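Local atomic coordinates of aromatic amino acid aminotransferase I (PDB entry 6HNU), a protein that probably transfers the amino group of aromatic amino acids to 2-oxoglutarate, giving aromatic oxo-acids and glutamate, with pyridoxal 5'-phosphate as cofactor. Residues F53-T64 with E78-K87. Numbering follows the deposited sequence. Where two conformers were deposited one is given.
Sequences FPFEKVTADIPT and ENKTTIEVFK
Asn79 OD1 is gripped twice: Thr64 N donates to it at 2.9 Å, nearly straight at 172°, and a water that also donates to Thr64 O reaches it too. Asn79 ND2 bonds Pro74 O, which fixes the amide's rotation. Beyond this end, strands 57-62 and 81-86 run antiparallel, their axes at 167°, with paired backbone bonds at Val58-Val85, Ala60-Ile83 and Ile62-Thr81. On the face bearing Lys57, Asp61 and Glu84, the extended Lys57 chain lays CD over the Phe86 ring, 4.0 Å from its centroid, a CH-pi contact. Its NZ then meets Glu84 OE2 at 2.7 Å from above the carboxylate plane, a salt bridge. Asp61 OD1 accepts from Thr82 OG1, also from above its plane. On the face of Val58, Ala60, Ile62 and Ile83, Ile62 CD1 packs on Ile83 CG2 (3.9 Å), and both side chains touch helix 334-377. At the far end, Lys87, with chi1 at -180° and its chain extended beyond CG, brings NZ 2.8 Å from Phe53 O, on a lone pair in the carbonyl plane. Strand 57-62 also pairs antiparallel with a strand of the second subunit. The hairpin's chemistry thus implies one face mainly polar and charged, the other mainly aliphatic and turned to helix 334-377.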
loop_
_atom_site.group_PDB
_atom_site.type_symbol
_atom_site.label_atom_id
_atom_site.label_comp_id
_atom_site.label_asym_id
_atom_site.label_seq_id
_atom_site.Cartn_x
_atom_site.Cartn_y
_atom_site.Cartn_z
ATOM N N PHE B 53 5.855 -13.278 17.091
ATOM C CA PHE B 53 5.943 -13.312 15.600
ATOM C C PHE B 53 6.275 -14.747 15.190
ATOM O O PHE B 53 7.351 -15.227 15.565
ATOM C CB PHE B 53 6.985 -12.359 15.000
ATOM C CG PHE B 53 6.806 -10.880 15.288
ATOM C CD1 PHE B 53 5.650 -10.381 15.878
ATOM C CD2 PHE B 53 7.799 -9.981 14.917
ATOM C CE1 PHE B 53 5.518 -9.025 16.137
ATOM C CE2 PHE B 53 7.664 -8.626 15.179
ATOM C CZ PHE B 53 6.508 -8.151 15.745
ATOM N N PRO B 54 5.365 -15.479 14.499
ATOM C CA PRO B 54 5.562 -16.909 14.233
ATOM C C PRO B 54 6.501 -17.200 13.051
ATOM O O PRO B 54 6.180 -18.029 12.227
ATOM C CB PRO B 54 4.126 -17.387 13.979
ATOM C CG PRO B 54 3.495 -16.202 13.249
ATOM C CD PRO B 54 4.069 -14.996 13.988
ATOM N N PHE B 55 7.599 -16.460 12.964
ATOM C CA PHE B 55 8.605 -16.546 11.867
ATOM C C PHE B 55 9.999 -16.498 12.471
ATOM O O PHE B 55 10.452 -15.424 12.855
ATOM C CB PHE B 55 8.420 -15.438 10.830
ATOM C CG PHE B 55 7.026 -15.360 10.256
ATOM C CD1 PHE B 55 6.632 -16.201 9.232
ATOM C CD2 PHE B 55 6.128 -14.433 10.740
ATOM C CE1 PHE B 55 5.368 -16.096 8.670
ATOM C CE2 PHE B 55 4.853 -14.354 10.201
ATOM C CZ PHE B 55 4.484 -15.171 9.165
ATOM N N GLU B 56 10.651 -17.659 12.537
ATOM C CA GLU B 56 11.993 -17.801 13.155
ATOM C C GLU B 56 13.022 -17.366 12.121
ATOM O O GLU B 56 14.079 -16.817 12.490
ATOM C CB GLU B 56 12.250 -19.238 13.646
ATOM C CG GLU B 56 13.683 -19.465 14.085
ATOM C CD GLU B 56 14.144 -18.559 15.200
ATOM O OE1 GLU B 56 13.261 -18.062 15.947
ATOM O OE2 GLU B 56 15.380 -18.320 15.324
ATOM N N LYS B 57 12.711 -17.616 10.858
ATOM C CA LYS B 57 13.528 -17.154 9.734
ATOM C C LYS B 57 12.743 -17.297 8.438
ATOM O O LYS B 57 11.744 -18.059 8.405
ATOM C CB LYS B 57 14.854 -17.919 9.650
ATOM C CG LYS B 57 14.833 -19.236 8.908
ATOM C CD LYS B 57 16.228 -19.860 8.811
ATOM C CE LYS B 57 16.185 -21.231 8.172
ATOM N NZ LYS B 57 17.484 -21.936 8.265
ATOM N N VAL B 58 13.187 -16.531 7.454
ATOM C CA VAL B 58 12.766 -16.663 6.034
ATOM C C VAL B 58 14.035 -16.858 5.207
ATOM O O VAL B 58 15.138 -16.303 5.590
ATOM C CB VAL B 58 11.940 -15.460 5.554
ATOM C CG1 VAL B 58 12.719 -14.164 5.574
ATOM C CG2 VAL B 58 11.417 -15.718 4.157
ATOM N N THR B 59 13.931 -17.678 4.167
ATOM C CA THR B 59 15.057 -17.906 3.229
ATOM C C THR B 59 14.533 -17.722 1.814
ATOM O O THR B 59 13.320 -17.835 1.622
ATOM C CB THR B 59 15.702 -19.285 3.429
ATOM O OG1 THR B 59 14.839 -20.258 2.846
ATOM C CG2 THR B 59 15.943 -19.610 4.884
ATOM N N ALA B 60 15.429 -17.428 0.879
ATOM C CA ALA B 60 15.155 -17.494 -0.564
ATOM C C ALA B 60 16.371 -18.066 -1.298
ATOM O O ALA B 60 17.507 -17.828 -0.868
ATOM C CB ALA B 60 14.800 -16.134 -1.094
ATOM N N ASP B 61 16.117 -18.784 -2.395
ATOM C CA ASP B 61 17.166 -19.248 -3.319
ATOM C C ASP B 61 17.165 -18.291 -4.498
ATOM O O ASP B 61 16.069 -18.047 -5.052
ATOM C CB ASP B 61 16.902 -20.685 -3.734
ATOM C CG ASP B 61 17.127 -21.703 -2.633
ATOM O OD1 ASP B 61 17.575 -21.315 -1.500
ATOM O OD2 ASP B 61 16.863 -22.878 -2.941
ATOM N N ILE B 62 18.329 -17.708 -4.798
ATOM C CA ILE B 62 18.495 -16.645 -5.818
ATOM C C ILE B 62 19.677 -16.984 -6.708
ATOM O O ILE B 62 20.546 -17.761 -6.312
ATOM C CB ILE B 62 18.649 -15.284 -5.116
ATOM C CG1 ILE B 62 20.017 -15.130 -4.454
ATOM C CG2 ILE B 62 17.494 -15.128 -4.118
ATOM C CD1 ILE B 62 20.184 -13.824 -3.671
ATOM N N PRO B 63 19.733 -16.419 -7.929
ATOM C CA PRO B 63 20.881 -16.642 -8.815
ATOM C C PRO B 63 22.142 -15.905 -8.349
ATOM O O PRO B 63 22.024 -15.045 -7.441
ATOM C CB PRO B 63 20.367 -16.180 -10.190
ATOM C CG PRO B 63 19.294 -15.172 -9.872
ATOM C CD PRO B 63 18.647 -15.667 -8.591
ATOM N N THR B 64 23.304 -16.245 -8.946
ATOM C CA THR B 64 24.637 -15.779 -8.483
ATOM C C THR B 64 25.272 -14.887 -9.539
ATOM O O THR B 64 25.335 -15.236 -10.714
ATOM C CB THR B 64 25.549 -16.949 -8.083
ATOM O OG1 THR B 64 25.683 -17.812 -9.214
ATOM C CG2 THR B 64 24.985 -17.710 -6.903
ATOM N N GLU B 78 25.737 -23.926 -9.171
ATOM C CA GLU B 78 26.622 -22.757 -8.973
ATOM C C GLU B 78 25.799 -21.465 -9.140
ATOM O O GLU B 78 26.236 -20.456 -8.610
ATOM C CB GLU B 78 27.851 -22.876 -9.876
ATOM C CG GLU B 78 28.869 -23.880 -9.326
ATOM C CD GLU B 78 29.271 -23.657 -7.871
ATOM O OE1 GLU B 78 29.981 -22.657 -7.584
ATOM O OE2 GLU B 78 28.881 -24.477 -7.018
ATOM N N ASN B 79 24.657 -21.519 -9.828
ATOM C CA ASN B 79 23.742 -20.347 -10.012
ATOM C C ASN B 79 22.620 -20.369 -8.960
ATOM O O ASN B 79 21.515 -19.865 -9.247
ATOM C CB ASN B 79 23.133 -20.312 -11.420
ATOM C CG ASN B 79 22.478 -18.982 -11.743
ATOM O OD1 ASN B 79 22.950 -17.929 -11.285
ATOM N ND2 ASN B 79 21.394 -19.030 -12.508
ATOM N N LYS B 80 22.890 -20.876 -7.753
ATOM C CA LYS B 80 21.896 -20.834 -6.649
ATOM C C LYS B 80 22.633 -20.539 -5.364
ATOM O O LYS B 80 23.522 -21.324 -5.001
ATOM C CB LYS B 80 21.114 -22.132 -6.464
ATOM C CG LYS B 80 19.967 -22.039 -5.461
ATOM C CD LYS B 80 18.930 -23.149 -5.632
ATOM C CE LYS B 80 19.446 -24.545 -5.329
ATOM N NZ LYS B 80 20.302 -24.550 -4.119
ATOM N N THR B 81 22.270 -19.448 -4.708
ATOM C CA THR B 81 22.694 -19.196 -3.303
ATOM C C THR B 81 21.438 -19.026 -2.439
ATOM O O THR B 81 20.408 -18.513 -2.946
ATOM C CB THR B 81 23.713 -18.053 -3.246
ATOM O OG1 THR B 81 24.389 -18.117 -1.985
ATOM C CG2 THR B 81 23.095 -16.687 -3.421
ATOM N N THR B 82 21.502 -19.493 -1.194
ATOM C CA THR B 82 20.411 -19.349 -0.214
ATOM C C THR B 82 20.728 -18.140 0.669
ATOM O O THR B 82 21.763 -18.160 1.357
ATOM C CB THR B 82 20.169 -20.653 0.558
ATOM O OG1 THR B 82 19.849 -21.657 -0.412
ATOM C CG2 THR B 82 19.083 -20.530 1.610
ATOM N N ILE B 83 19.851 -17.139 0.662
ATOM C CA ILE B 83 19.910 -16.010 1.630
ATOM C C ILE B 83 18.935 -16.349 2.767
ATOM O O ILE B 83 17.872 -16.917 2.512
ATOM C CB ILE B 83 19.603 -14.656 0.956
ATOM C CG1 ILE B 83 18.331 -14.743 0.107
ATOM C CG2 ILE B 83 20.799 -14.205 0.133
ATOM C CD1 ILE B 83 17.762 -13.421 -0.374
ATOM N N GLU B 84 19.316 -15.985 3.975
ATOM C CA GLU B 84 18.585 -16.265 5.216
ATOM C C GLU B 84 18.452 -14.962 5.994
ATOM O O GLU B 84 19.467 -14.236 6.150
ATOM C CB GLU B 84 19.344 -17.289 6.049
ATOM C CG GLU B 84 19.450 -18.638 5.375
ATOM C CD GLU B 84 19.817 -19.733 6.365
ATOM O OE1 GLU B 84 20.770 -19.498 7.121
ATOM O OE2 GLU B 84 19.103 -20.781 6.423
ATOM N N VAL B 85 17.218 -14.657 6.385
ATOM C CA VAL B 85 16.936 -13.624 7.401
ATOM C C VAL B 85 16.295 -14.285 8.620
ATOM O O VAL B 85 15.104 -14.652 8.600
ATOM C CB VAL B 85 16.089 -12.491 6.819
ATOM C CG1 VAL B 85 15.983 -11.391 7.852
ATOM C CG2 VAL B 85 16.711 -11.968 5.514
ATOM N N PHE B 86 17.074 -14.392 9.691
ATOM C CA PHE B 86 16.596 -14.855 11.004
ATOM C C PHE B 86 15.843 -13.738 11.731
ATOM O O PHE B 86 16.060 -12.526 11.453
ATOM C CB PHE B 86 17.799 -15.315 11.832
ATOM C CG PHE B 86 18.398 -16.606 11.353
ATOM C CD1 PHE B 86 19.379 -16.613 10.372
ATOM C CD2 PHE B 86 17.987 -17.815 11.895
ATOM C CE1 PHE B 86 19.948 -17.814 9.964
ATOM C CE2 PHE B 86 18.550 -19.016 11.464
ATOM C CZ PHE B 86 19.522 -19.008 10.499
ATOM N N LYS B 87 15.010 -14.158 12.695
ATOM C CA LYS B 87 14.277 -13.272 13.626
ATOM C C LYS B 87 15.271 -12.431 14.436
ATOM O O LYS B 87 15.021 -11.205 14.598
ATOM C CB LYS B 87 13.373 -14.129 14.520
ATOM C CG LYS B 87 12.525 -13.378 15.544
ATOM C CD LYS B 87 11.281 -14.176 15.875
ATOM C CE LYS B 87 10.444 -13.591 16.971
ATOM N NZ LYS B 87 9.354 -14.504 17.350
HETATM O O HOH W 1 18.228 -24.380 -1.629
HETATM O O HOH W 2 25.743 -17.508 -11.975
#